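Local coordinates for beta-hexosaminidase LpqI (PDB 6GFV), which cleaves terminal beta-1,4-linked N-acetylglucosamine from peptidoglycan fragments as a family 3 glycoside hydrolase, feeding cell-wall recycling in Mycobacterium tuberculosis, at residues A[22-27]-A[70-75]; A[96-101]-A[105-110]; A[215-220]-A[254-259]; A[232-237]-A[243-248]; A[285-290]-A[318-323]. One frame throughout, in Å; residues are numbered along the deposited sequence.

All five contacts belong to one TIM-barrel domain. Interactions 1 and 5 are the buried ones and touch each other, through L26 on V286 and L25 on L290, but they differ in chemistry: an amide beside a carbonyl in interaction 1, leucines against a loop in interaction 5. Interaction 2 lies on the surface, on the opposite side of the chain's centre from both, and stays local to one short helix and its flanks. Interactions 3 and 4 are partly buried and lie at the two ends of helix 244-252, 4 at its start and 3 in the loop after it. Methyl groups do most of the touching in both, and interaction 4 adds a helix cap and a water.

Interaction 1 of 5, residues A[22-27]-A[70-75]; sequences LAQLLV and GGPLPL
Q24 reaches toward G71 and P72 from a bend in the chain, since helix 18-23 gives way here to strand 26-29 through a type I turn from A23 to L26. L26 N bonds back to A23 O at 3.2 Å, and just before it L25 N bonds to L22 O at 2.9 Å. The partner is the irregular connection between helix 62-69 and strand 76-83, with a cis peptide between G71 and P72. The backbones stay well apart: the nearest CA pair, Q24 and L75, is separated by 9.3 Å.

One side chain therefore spans the gap. With CG of Q24 anti to its carbonyl carbon (chi1 -79°) and a second bend at chi2, the amide swings over to the loop. Its NE2 stops 3.6 Å from G71 O and 4.1 Å from P72 CD, the glutamine and the proline ring approaching from opposite directions. The other end of the amide is taken: K337 NZ, from helix 323-337, bonds to OE1. On the loop, N340 ND2 bonds to P72 O, and S5 makes a backbone bond to P72, so residues near both chain termini, which the C6-C343 disulfide joins, gather on this connection at the N-terminal end of the barrel strands.

NE2 and the G71 carbonyl face each other with favourable polarity, yet they are too far apart to count as a hydrogen bond. The lysine on OE1 probably fixes which way round the amide lies and may polarise its NH2 group, making this probably a weak electrostatic approach of a buried amide to the loop carbonyl.

Interaction 2 of 5, residues A[96-101]-A[105-110]; sequences TGPSAR and QTRTVQ
P98 and R107 flank the short helix 100-106 on the protein surface, and R101 and Q105 lie one turn apart within it. At that turn Q105 N reaches R101 O at 3.4 Å, a weak helical bond with an N-H...O angle of 129°. The Q105 side chain then folds over the same carbonyl, its CG 3.6 Å from R101 O, before running on beside R101 in the same direction. Its NE2 ends 3.8 Å from R101 CG; the amide and guanidinium planes are 7° apart, but the two groups do not stack.

This helix has S99 as its N-cap, with OG bonded to E102 N, while T108 is the N-cap of the following helix 109-126. R107, between the two helices, is the first residue to leave helical geometry. From there its extended chain runs back to the start of helix 100-106 and crosses the P98 ring at about a right angle, with P98 CG 4.0 Å from NH2 and oblique to the guanidinium plane.

The R101 guanidinium has its polar partners elsewhere: NH1 forms a salt bridge with D143 and bonds to A141 O. Its side chain is about 7 Å from that of R150, which by similarity binds substrate.

Interaction 3 of 5, residues A[215-220]-A[254-259]; sequences TLVTQA and TGYGAP
V217 against Y256 and T218 against P259 make a small, partly buried van der Waals contact between two loops of the barrel, one following helix 211-216 and the other following helix 244-252. The shortest approach is T218 CG2 to P259 CG, 3.3 Å, tighter than usual for two carbons, and the two side chains cross at about a right angle. A chi1 of 65° sets the threonine methyl anti to its carbonyl carbon, facing the proline, and turns the hydroxyl back to its own chain. There OG1 donates to T215 O at 2.9 Å, fixing the rotation of the side chain. The backbone curls as well, in a type I turn from L216 to Q219, though its closing bond is weak.

Each loop leads from a helix to the next barrel strand, 223-230 in one case and 265-267 in the other, so the contact joins successive alpha-to-beta connections in the TIM barrel.

Y256 points the hydroxyl end of its ring at V217 from the opposite direction, with OH 4.1 Å from V217 CG1. One face of that ring carries A258 CB, 3.3 Å above the plane and offset toward the rim. L249 and L250 of helix 244-252 also touch Y256, R214 NE bonds to its carbonyl oxygen, and F261 packs on V217. Between Y256 and A258 the chain turns through G257, at positive phi, whose N bonds to T254 O at 3.1 Å.

Interaction 4 of 5, residues A[232-237]-A[243-248]; sequences PGLTGS and SKAAVN
L234 and T235 lay their side chains on the first turn of helix 244-252. One leucine methyl, CD2, sits 3.9 Å from A246 CB, while CD1 lies over the neighbouring residue, 3.8 Å from A245 O. The leucine gets there with CG anti to the backbone N (chi1 -176°), and its own carbonyl O rests 3.5 Å from A245 CB. T235 takes the next place along: its CG2 touches both A246 CB at 3.9 Å and S243 OG at 3.4 Å.

That serine oxygen is also the helix cap. S243 is the N-cap residue, and its OG accepts from A246 N at 3.3 Å with a nearly straight N-H...O angle of 162°, so the threonine methyl lies against the capping atom itself. A water 3.0 Å from S243 OG also donates a weak bond to T235 O and bridges the loop to the helix start. The loop leaves the C-terminal end of strand 223-230, the side of a TIM barrel where active sites lie. The side chain of A246 is about 11 Å from that of H181, which by similarity binds substrate.

Farther out, the T235 hydroxyl bonds to E238 O and V231 N, which probably fixes the side-chain rotation that sets CG2 against S243 and A246. The A246 methyl also touches A240, from the intervening residues. S237 O is bonded by R279 NH1, and L234, T235 and A245 all touch a crystal neighbour.

Interaction 5 of 5, residues A[285-290]-A[318-323]; sequences AVLRTL and AGELPM
L287 and L290, a turn apart on helix 282-292, meet L321 on the buried side of this contact. L321 points its CD1 at the end of that turn, 4.0 Å from L290 O and 4.3 Å from L290 CB. L287 comes to the base of the same side chain, its CD1 4.5 Å from L321 CB. The loop leucine takes CG anti to its backbone N (chi1 180°), which carries CD1 in against L290; L287 has the same first torsion.

Where those three leucines are buried, E320 is partly exposed, and on its side the contact comes down to a single methyl-to-oxygen approach. L287 CD2 lies 3.9 Å from E320 OE1, a van der Waals approach of a carboxylate oxygen to a methyl. The two side chains cross at about a right angle. The charge of E320 is dealt with elsewhere, by a salt bridge from OE2 to R311 NH1 of helix 305-317. Before it the chain is exposed at A318 and G319, with G319 taking positive phi (74°) where it leaves the preceding helix.

The Q291 side chain holds E320 O through NE2, and L321 makes a backbone bond with A315. The loop runs from helix 305-317 to helix 323-337, whose N-cap position is P322. Helix 305-317 lies alongside, with R311 and A315 touching L287 and V308 touching V286. On the barrel side of helix 282-292, V286 packs on A297 and W299 of strand 297-299 and on L26 of the adjacent strand 26-29, while L290 reaches L25 just before that strand.

Interaction 1 of 5, residues A[22-27]-A[70-75]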
# COMPACT_ATOMS: atom_id res chain seq x y z
N LEU A 22 2.13 13.44 -11.63
CA LEU A 22 2.27 13.51 -10.18
C LEU A 22 0.98 13.03 -9.49
O LEU A 22 1.03 12.24 -8.55
CB LEU A 22 2.61 14.95 -9.73
CG LEU A 22 3.94 15.57 -10.20
CD1 LEU A 22 3.96 17.10 -10.12
CD2 LEU A 22 5.13 14.99 -9.44
N ALA A 23 -0.17 13.46 -9.99
CA ALA A 23 -1.44 13.11 -9.35
C ALA A 23 -1.68 11.60 -9.37
O ALA A 23 -2.27 11.05 -8.44
CB ALA A 23 -2.59 13.86 -10.01
N GLN A 24 -1.21 10.93 -10.42
CA GLN A 24 -1.32 9.47 -10.50
C GLN A 24 -0.65 8.74 -9.34
O GLN A 24 -0.95 7.58 -9.10
CB GLN A 24 -0.71 8.94 -11.80
CG GLN A 24 -1.59 9.09 -13.02
CD GLN A 24 -2.89 8.34 -12.86
OE1 GLN A 24 -2.88 7.14 -12.59
NE2 GLN A 24 -4.01 9.04 -13.03
N LEU A 25 0.26 9.41 -8.64
CA LEU A 25 1.06 8.75 -7.62
C LEU A 25 0.48 8.94 -6.21
O LEU A 25 1.09 8.52 -5.22
CB LEU A 25 2.51 9.25 -7.67
CG LEU A 25 3.22 9.18 -9.02
CD1 LEU A 25 4.66 9.66 -8.91
CD2 LEU A 25 3.17 7.78 -9.63
N LEU A 26 -0.71 9.53 -6.14
CA LEU A 26 -1.33 9.84 -4.86
C LEU A 26 -2.58 9.00 -4.61
O LEU A 26 -3.42 8.85 -5.49
CB LEU A 26 -1.70 11.32 -4.79
CG LEU A 26 -0.70 12.38 -5.25
CD1 LEU A 26 -1.34 13.73 -5.12
CD2 LEU A 26 0.59 12.35 -4.45
N VAL A 27 -2.69 8.45 -3.40
CA VAL A 27 -3.89 7.71 -2.97
C VAL A 27 -4.41 8.28 -1.65
O VAL A 27 -3.69 8.26 -0.65
CB VAL A 27 -3.60 6.20 -2.81
CG1 VAL A 27 -4.78 5.50 -2.15
CG2 VAL A 27 -3.29 5.56 -4.17
N GLY A 70 -13.01 8.79 -14.28
CA GLY A 70 -11.58 9.04 -14.16
C GLY A 70 -10.74 8.51 -15.31
O GLY A 70 -11.18 7.64 -16.05
N GLY A 71 -9.53 9.05 -15.47
CA GLY A 71 -8.64 8.62 -16.54
C GLY A 71 -7.16 8.80 -16.23
O GLY A 71 -6.81 9.38 -15.21
N PRO A 72 -6.29 8.30 -17.13
CA PRO A 72 -6.61 7.63 -18.39
C PRO A 72 -6.74 6.13 -18.20
O PRO A 72 -6.89 5.40 -19.18
CB PRO A 72 -5.41 7.95 -19.26
CG PRO A 72 -4.29 7.90 -18.29
CD PRO A 72 -4.83 8.45 -16.98
N LEU A 73 -6.63 5.69 -16.96
CA LEU A 73 -6.78 4.28 -16.61
C LEU A 73 -7.74 4.20 -15.43
O LEU A 73 -8.10 5.23 -14.87
CB LEU A 73 -5.42 3.65 -16.27
CG LEU A 73 -4.46 3.37 -17.44
CD1 LEU A 73 -3.20 2.77 -16.90
CD2 LEU A 73 -5.06 2.44 -18.49
N PRO A 74 -8.19 2.99 -15.09
CA PRO A 74 -9.18 2.89 -14.02
C PRO A 74 -8.67 3.39 -12.67
O PRO A 74 -7.55 3.11 -12.27
CB PRO A 74 -9.48 1.39 -13.98
CG PRO A 74 -9.17 0.92 -15.36
CD PRO A 74 -8.02 1.72 -15.81
N LEU A 75 -9.50 4.15 -11.98
CA LEU A 75 -9.22 4.60 -10.63
C LEU A 75 -8.87 3.44 -9.70
O LEU A 75 -9.55 2.42 -9.73
CB LEU A 75 -10.43 5.35 -10.08
CG LEU A 75 -10.30 6.05 -8.72
CD1 LEU A 75 -9.46 7.32 -8.84
CD2 LEU A 75 -11.66 6.35 -8.12

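Interaction 2 of 5, residues A[96-101]-A[105-110]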
# COMPACT_ATOMS: atom_id res chain seq x y z
N THR A 96 -15.91 -9.82 10.59
CA THR A 96 -14.47 -9.71 10.76
C THR A 96 -13.76 -11.01 10.41
O THR A 96 -12.65 -11.01 9.91
CB THR A 96 -14.08 -9.36 12.21
OG1 THR A 96 -14.59 -10.37 13.08
CG2 THR A 96 -14.64 -8.02 12.64
N GLY A 97 -14.42 -12.12 10.71
CA GLY A 97 -13.75 -13.40 10.73
C GLY A 97 -12.68 -13.43 11.82
O GLY A 97 -12.53 -12.48 12.58
N PRO A 98 -11.94 -14.54 11.90
CA PRO A 98 -10.82 -14.63 12.85
C PRO A 98 -9.63 -13.74 12.49
O PRO A 98 -9.46 -13.32 11.33
CB PRO A 98 -10.41 -16.11 12.78
CG PRO A 98 -11.01 -16.62 11.49
CD PRO A 98 -12.21 -15.81 11.21
N SER A 99 -8.81 -13.44 13.49
CA SER A 99 -7.54 -12.75 13.28
C SER A 99 -6.59 -13.61 12.46
O SER A 99 -6.82 -14.81 12.29
CB SER A 99 -6.88 -12.40 14.62
OG SER A 99 -6.56 -13.58 15.34
N ALA A 100 -5.52 -13.00 11.98
CA ALA A 100 -4.45 -13.74 11.31
C ALA A 100 -3.87 -14.84 12.21
O ALA A 100 -3.66 -15.96 11.79
CB ALA A 100 -3.36 -12.79 10.87
N ARG A 101 -3.60 -14.48 13.46
CA ARG A 101 -3.00 -15.40 14.43
C ARG A 101 -3.94 -16.56 14.70
O ARG A 101 -3.53 -17.71 14.76
CB ARG A 101 -2.65 -14.65 15.72
CG ARG A 101 -2.35 -15.55 16.94
CD ARG A 101 -1.76 -14.75 18.08
NE ARG A 101 -0.44 -14.20 17.74
CZ ARG A 101 0.17 -13.24 18.43
NH1 ARG A 101 -0.41 -12.71 19.49
NH2 ARG A 101 1.35 -12.80 18.04
N GLN A 105 -3.70 -20.88 13.48
CA GLN A 105 -3.81 -21.87 14.55
C GLN A 105 -4.98 -22.84 14.42
O GLN A 105 -4.98 -23.89 15.05
CB GLN A 105 -3.91 -21.17 15.89
CG GLN A 105 -2.57 -20.71 16.40
CD GLN A 105 -2.68 -19.85 17.63
OE1 GLN A 105 -3.72 -19.83 18.29
NE2 GLN A 105 -1.61 -19.13 17.95
N THR A 106 -5.98 -22.47 13.63
CA THR A 106 -7.24 -23.20 13.62
C THR A 106 -7.67 -23.70 12.23
O THR A 106 -8.60 -24.49 12.14
CB THR A 106 -8.37 -22.33 14.22
OG1 THR A 106 -8.50 -21.12 13.48
CG2 THR A 106 -8.06 -21.98 15.67
N ARG A 107 -7.00 -23.24 11.16
CA ARG A 107 -7.31 -23.68 9.80
C ARG A 107 -6.04 -24.05 9.00
O ARG A 107 -4.96 -23.53 9.28
CB ARG A 107 -8.10 -22.60 9.03
CG ARG A 107 -9.36 -22.06 9.73
CD ARG A 107 -10.36 -21.38 8.77
NE ARG A 107 -11.39 -20.64 9.51
CZ ARG A 107 -12.47 -20.06 8.99
NH1 ARG A 107 -12.72 -20.11 7.68
NH2 ARG A 107 -13.31 -19.41 9.79
N THR A 108 -6.18 -24.92 8.00
CA THR A 108 -5.06 -25.28 7.14
C THR A 108 -4.68 -24.12 6.24
O THR A 108 -5.38 -23.12 6.17
CB THR A 108 -5.35 -26.49 6.23
OG1 THR A 108 -6.27 -26.10 5.20
CG2 THR A 108 -5.90 -27.65 7.01
N VAL A 109 -3.56 -24.28 5.53
CA VAL A 109 -3.07 -23.27 4.61
C VAL A 109 -4.04 -23.12 3.43
O VAL A 109 -4.34 -22.02 3.00
CB VAL A 109 -1.65 -23.64 4.11
CG1 VAL A 109 -1.27 -22.88 2.88
CG2 VAL A 109 -0.63 -23.41 5.24
N GLN A 110 -4.54 -24.24 2.94
CA GLN A 110 -5.50 -24.24 1.86
C GLN A 110 -6.83 -23.61 2.28
O GLN A 110 -7.43 -22.89 1.50
CB GLN A 110 -5.72 -25.66 1.36
CG GLN A 110 -6.68 -25.76 0.22
CD GLN A 110 -6.92 -27.19 -0.22
OE1 GLN A 110 -7.56 -27.97 0.48
NE2 GLN A 110 -6.37 -27.55 -1.36

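Interaction 3 of 5, residues A[215-220]-A[254-259]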
# COMPACT_ATOMS: atom_id res chain seq x y z
N THR A 215 10.60 -15.08 -0.96
CA THR A 215 9.78 -15.84 -1.88
C THR A 215 8.46 -15.14 -2.24
O THR A 215 7.95 -15.33 -3.32
CB THR A 215 9.48 -17.25 -1.33
OG1 THR A 215 8.71 -17.14 -0.14
CG2 THR A 215 10.77 -17.99 -0.99
N LEU A 216 7.92 -14.31 -1.37
CA LEU A 216 6.60 -13.73 -1.67
C LEU A 216 6.63 -12.57 -2.68
O LEU A 216 5.62 -12.30 -3.34
CB LEU A 216 5.90 -13.28 -0.38
CG LEU A 216 5.58 -14.38 0.62
CD1 LEU A 216 4.70 -13.82 1.72
CD2 LEU A 216 4.92 -15.58 -0.05
N VAL A 217 7.77 -11.89 -2.81
CA VAL A 217 7.84 -10.76 -3.73
C VAL A 217 7.87 -11.20 -5.19
O VAL A 217 7.69 -10.38 -6.08
CB VAL A 217 9.07 -9.85 -3.47
CG1 VAL A 217 9.11 -9.39 -2.02
CG2 VAL A 217 10.36 -10.57 -3.86
N THR A 218 8.06 -12.50 -5.43
CA THR A 218 8.16 -13.02 -6.79
C THR A 218 6.84 -13.53 -7.34
O THR A 218 6.79 -14.00 -8.48
CB THR A 218 9.16 -14.18 -6.88
OG1 THR A 218 8.68 -15.30 -6.12
CG2 THR A 218 10.49 -13.77 -6.36
N GLN A 219 5.79 -13.48 -6.53
CA GLN A 219 4.52 -14.05 -6.96
C GLN A 219 3.54 -12.96 -7.41
O GLN A 219 2.66 -12.55 -6.66
CB GLN A 219 3.93 -14.92 -5.83
CG GLN A 219 4.74 -16.22 -5.62
CD GLN A 219 4.42 -16.94 -4.31
OE1 GLN A 219 3.67 -16.45 -3.47
NE2 GLN A 219 5.01 -18.12 -4.14
N ALA A 220 3.70 -12.51 -8.65
CA ALA A 220 2.98 -11.35 -9.18
C ALA A 220 1.53 -11.67 -9.60
O ALA A 220 1.23 -12.81 -9.91
CB ALA A 220 3.74 -10.77 -10.37
N THR A 254 19.39 -8.57 -3.47
CA THR A 254 20.64 -9.27 -3.16
C THR A 254 21.02 -9.24 -1.68
O THR A 254 21.33 -10.26 -1.10
CB THR A 254 21.81 -8.66 -3.96
OG1 THR A 254 21.51 -8.70 -5.36
CG2 THR A 254 23.11 -9.42 -3.69
N GLY A 255 20.96 -8.06 -1.07
CA GLY A 255 21.38 -7.89 0.31
C GLY A 255 20.62 -8.67 1.37
O GLY A 255 21.11 -8.82 2.48
N TYR A 256 19.42 -9.16 1.08
CA TYR A 256 18.73 -10.01 2.05
C TYR A 256 18.34 -11.37 1.45
O TYR A 256 17.47 -12.06 1.98
CB TYR A 256 17.51 -9.30 2.66
CG TYR A 256 16.28 -9.12 1.78
CD1 TYR A 256 16.15 -8.04 0.94
CD2 TYR A 256 15.23 -10.03 1.85
CE1 TYR A 256 15.02 -7.88 0.16
CE2 TYR A 256 14.09 -9.88 1.07
CZ TYR A 256 13.99 -8.80 0.23
OH TYR A 256 12.87 -8.66 -0.54
N GLY A 257 19.01 -11.75 0.36
CA GLY A 257 18.80 -13.05 -0.28
C GLY A 257 17.59 -13.20 -1.18
O GLY A 257 17.08 -14.30 -1.35
N ALA A 258 17.15 -12.10 -1.79
CA ALA A 258 15.96 -12.09 -2.64
C ALA A 258 16.27 -11.64 -4.06
O ALA A 258 17.22 -10.92 -4.29
CB ALA A 258 14.92 -11.16 -2.04
N PRO A 259 15.46 -12.08 -5.03
CA PRO A 259 15.54 -11.50 -6.37
C PRO A 259 15.10 -10.04 -6.34
O PRO A 259 14.57 -9.61 -5.33
CB PRO A 259 14.58 -12.38 -7.18
CG PRO A 259 13.75 -13.04 -6.21
CD PRO A 259 14.51 -13.20 -4.96

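Interaction 4 of 5, residues A[232-237]-A[243-248]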
# COMPACT_ATOMS: atom_id res chain seq x y z
N PRO A 232 18.59 0.16 12.28
CA PRO A 232 20.04 0.27 12.53
C PRO A 232 20.87 -0.48 11.49
O PRO A 232 20.65 -1.66 11.25
CB PRO A 232 20.20 -0.34 13.93
CG PRO A 232 18.80 -0.26 14.55
CD PRO A 232 17.87 -0.44 13.41
N GLY A 233 21.79 0.22 10.85
CA GLY A 233 22.58 -0.34 9.77
C GLY A 233 22.05 -0.08 8.37
O GLY A 233 22.70 -0.43 7.40
N LEU A 234 20.86 0.53 8.27
CA LEU A 234 20.23 0.80 6.98
C LEU A 234 19.75 2.24 6.79
O LEU A 234 20.06 2.86 5.78
CB LEU A 234 19.06 -0.16 6.75
CG LEU A 234 18.31 -0.10 5.42
CD1 LEU A 234 19.18 -0.53 4.23
CD2 LEU A 234 17.05 -0.95 5.48
N THR A 235 18.97 2.77 7.74
CA THR A 235 18.30 4.06 7.56
C THR A 235 18.68 5.15 8.57
O THR A 235 18.32 6.30 8.40
CB THR A 235 16.75 3.91 7.61
OG1 THR A 235 16.33 3.72 8.96
CG2 THR A 235 16.29 2.72 6.79
N GLY A 236 19.40 4.78 9.63
CA GLY A 236 19.75 5.74 10.66
C GLY A 236 18.53 6.14 11.47
O GLY A 236 17.80 5.28 11.97
N SER A 237 18.30 7.43 11.60
CA SER A 237 17.12 7.93 12.31
C SER A 237 15.96 8.30 11.37
O SER A 237 15.00 8.94 11.79
CB SER A 237 17.50 9.14 13.15
OG SER A 237 18.15 10.10 12.34
N SER A 243 13.15 6.61 3.23
CA SER A 243 14.57 6.29 3.10
C SER A 243 14.87 5.55 1.80
O SER A 243 14.43 4.42 1.60
CB SER A 243 15.01 5.46 4.31
OG SER A 243 16.23 4.76 4.08
N LYS A 244 15.61 6.20 0.92
CA LYS A 244 16.03 5.61 -0.35
C LYS A 244 16.88 4.35 -0.16
O LYS A 244 16.84 3.45 -0.99
CB LYS A 244 16.80 6.64 -1.17
CG LYS A 244 17.09 6.22 -2.59
CD LYS A 244 17.65 7.37 -3.39
CE LYS A 244 17.62 7.07 -4.85
NZ LYS A 244 18.34 8.10 -5.64
N ALA A 245 17.66 4.31 0.91
CA ALA A 245 18.47 3.13 1.21
C ALA A 245 17.57 1.91 1.45
O ALA A 245 17.85 0.83 0.94
CB ALA A 245 19.38 3.38 2.41
N ALA A 246 16.49 2.09 2.20
CA ALA A 246 15.55 0.99 2.45
C ALA A 246 14.80 0.55 1.18
O ALA A 246 14.71 -0.63 0.90
CB ALA A 246 14.53 1.38 3.56
N VAL A 247 14.27 1.48 0.41
CA VAL A 247 13.59 1.11 -0.83
C VAL A 247 14.59 0.45 -1.80
O VAL A 247 14.29 -0.57 -2.38
CB VAL A 247 12.90 2.30 -1.48
CG1 VAL A 247 12.25 1.91 -2.78
CG2 VAL A 247 11.86 2.88 -0.53
N ASN A 248 15.80 1.00 -1.91
CA ASN A 248 16.83 0.38 -2.78
C ASN A 248 17.15 -1.08 -2.41
O ASN A 248 17.38 -1.88 -3.29
CB ASN A 248 18.12 1.23 -2.79
CG ASN A 248 18.05 2.37 -3.80
OD1 ASN A 248 17.09 2.50 -4.53
ND2 ASN A 248 19.07 3.21 -3.82
O HOH W 1 17.89 6.98 5.19

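Interaction 5 of 5, residues A[285-290]-A[318-323]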
# COMPACT_ATOMS: atom_id res chain seq x y z
N ALA A 285 6.25 15.27 3.47
CA ALA A 285 6.33 13.83 3.61
C ALA A 285 6.14 13.14 2.26
O ALA A 285 6.85 12.19 1.94
CB ALA A 285 5.32 13.34 4.62
N VAL A 286 5.19 13.64 1.47
CA VAL A 286 4.93 13.08 0.16
C VAL A 286 6.16 13.22 -0.73
O VAL A 286 6.55 12.26 -1.39
CB VAL A 286 3.70 13.76 -0.51
CG1 VAL A 286 3.63 13.42 -2.00
CG2 VAL A 286 2.42 13.35 0.19
N LEU A 287 6.77 14.40 -0.74
CA LEU A 287 7.99 14.63 -1.50
C LEU A 287 9.10 13.64 -1.11
O LEU A 287 9.75 13.07 -1.96
CB LEU A 287 8.49 16.07 -1.32
CG LEU A 287 9.79 16.49 -2.02
CD1 LEU A 287 9.79 16.15 -3.49
CD2 LEU A 287 10.06 17.98 -1.84
N ARG A 288 9.30 13.44 0.19
CA ARG A 288 10.33 12.53 0.69
C ARG A 288 10.12 11.10 0.23
O ARG A 288 11.07 10.44 -0.18
CB ARG A 288 10.38 12.58 2.22
CG ARG A 288 11.10 13.80 2.78
CD ARG A 288 12.61 13.68 2.63
NE ARG A 288 13.14 12.45 3.24
CZ ARG A 288 13.57 12.36 4.49
NH1 ARG A 288 13.54 13.42 5.30
NH2 ARG A 288 14.03 11.21 4.95
N THR A 289 8.88 10.61 0.30
CA THR A 289 8.64 9.20 0.01
C THR A 289 8.80 8.94 -1.50
O THR A 289 9.33 7.92 -1.88
CB THR A 289 7.26 8.72 0.53
OG1 THR A 289 7.25 7.29 0.62
CG2 THR A 289 6.09 9.20 -0.34
N LEU A 290 8.41 9.89 -2.34
CA LEU A 290 8.67 9.78 -3.77
C LEU A 290 10.16 9.93 -4.09
O LEU A 290 10.68 9.30 -5.01
CB LEU A 290 7.85 10.80 -4.57
CG LEU A 290 6.33 10.61 -4.52
CD1 LEU A 290 5.60 11.63 -5.39
CD2 LEU A 290 5.96 9.20 -4.92
N ALA A 318 12.77 22.81 -9.53
CA ALA A 318 13.99 23.11 -8.79
C ALA A 318 14.96 21.94 -8.81
O ALA A 318 16.04 22.01 -8.23
CB ALA A 318 13.65 23.49 -7.37
N GLY A 319 14.58 20.86 -9.48
CA GLY A 319 15.43 19.69 -9.57
C GLY A 319 15.53 18.85 -8.31
O GLY A 319 16.44 18.05 -8.17
N GLU A 320 14.60 19.03 -7.37
CA GLU A 320 14.60 18.20 -6.16
C GLU A 320 14.10 16.80 -6.47
O GLU A 320 14.29 15.88 -5.69
CB GLU A 320 13.71 18.80 -5.08
CG GLU A 320 14.08 20.18 -4.61
CD GLU A 320 13.03 20.72 -3.68
OE1 GLU A 320 13.09 20.42 -2.47
OE2 GLU A 320 12.13 21.43 -4.16
N LEU A 321 13.40 16.67 -7.59
CA LEU A 321 12.86 15.40 -8.03
C LEU A 321 12.95 15.37 -9.55
O LEU A 321 12.45 16.26 -10.22
CB LEU A 321 11.41 15.24 -7.54
CG LEU A 321 10.58 14.00 -7.85
CD1 LEU A 321 10.86 12.87 -6.88
CD2 LEU A 321 9.10 14.36 -7.81
N PRO A 322 13.64 14.36 -10.10
CA PRO A 322 13.81 14.28 -11.55
C PRO A 322 12.63 13.59 -12.25
O PRO A 322 12.01 12.69 -11.68
CB PRO A 322 15.09 13.47 -11.71
CG PRO A 322 15.11 12.59 -10.51
CD PRO A 322 14.43 13.33 -9.39
N MET A 323 12.32 14.01 -13.47
CA MET A 323 11.15 13.50 -14.17
C MET A 323 11.28 12.01 -14.46
O MET A 323 10.29 11.29 -14.48
CB MET A 323 10.92 14.27 -15.47
CG MET A 323 9.65 13.85 -16.21
SD MET A 323 8.15 14.50 -15.45
CE MET A 323 8.20 16.20 -16.00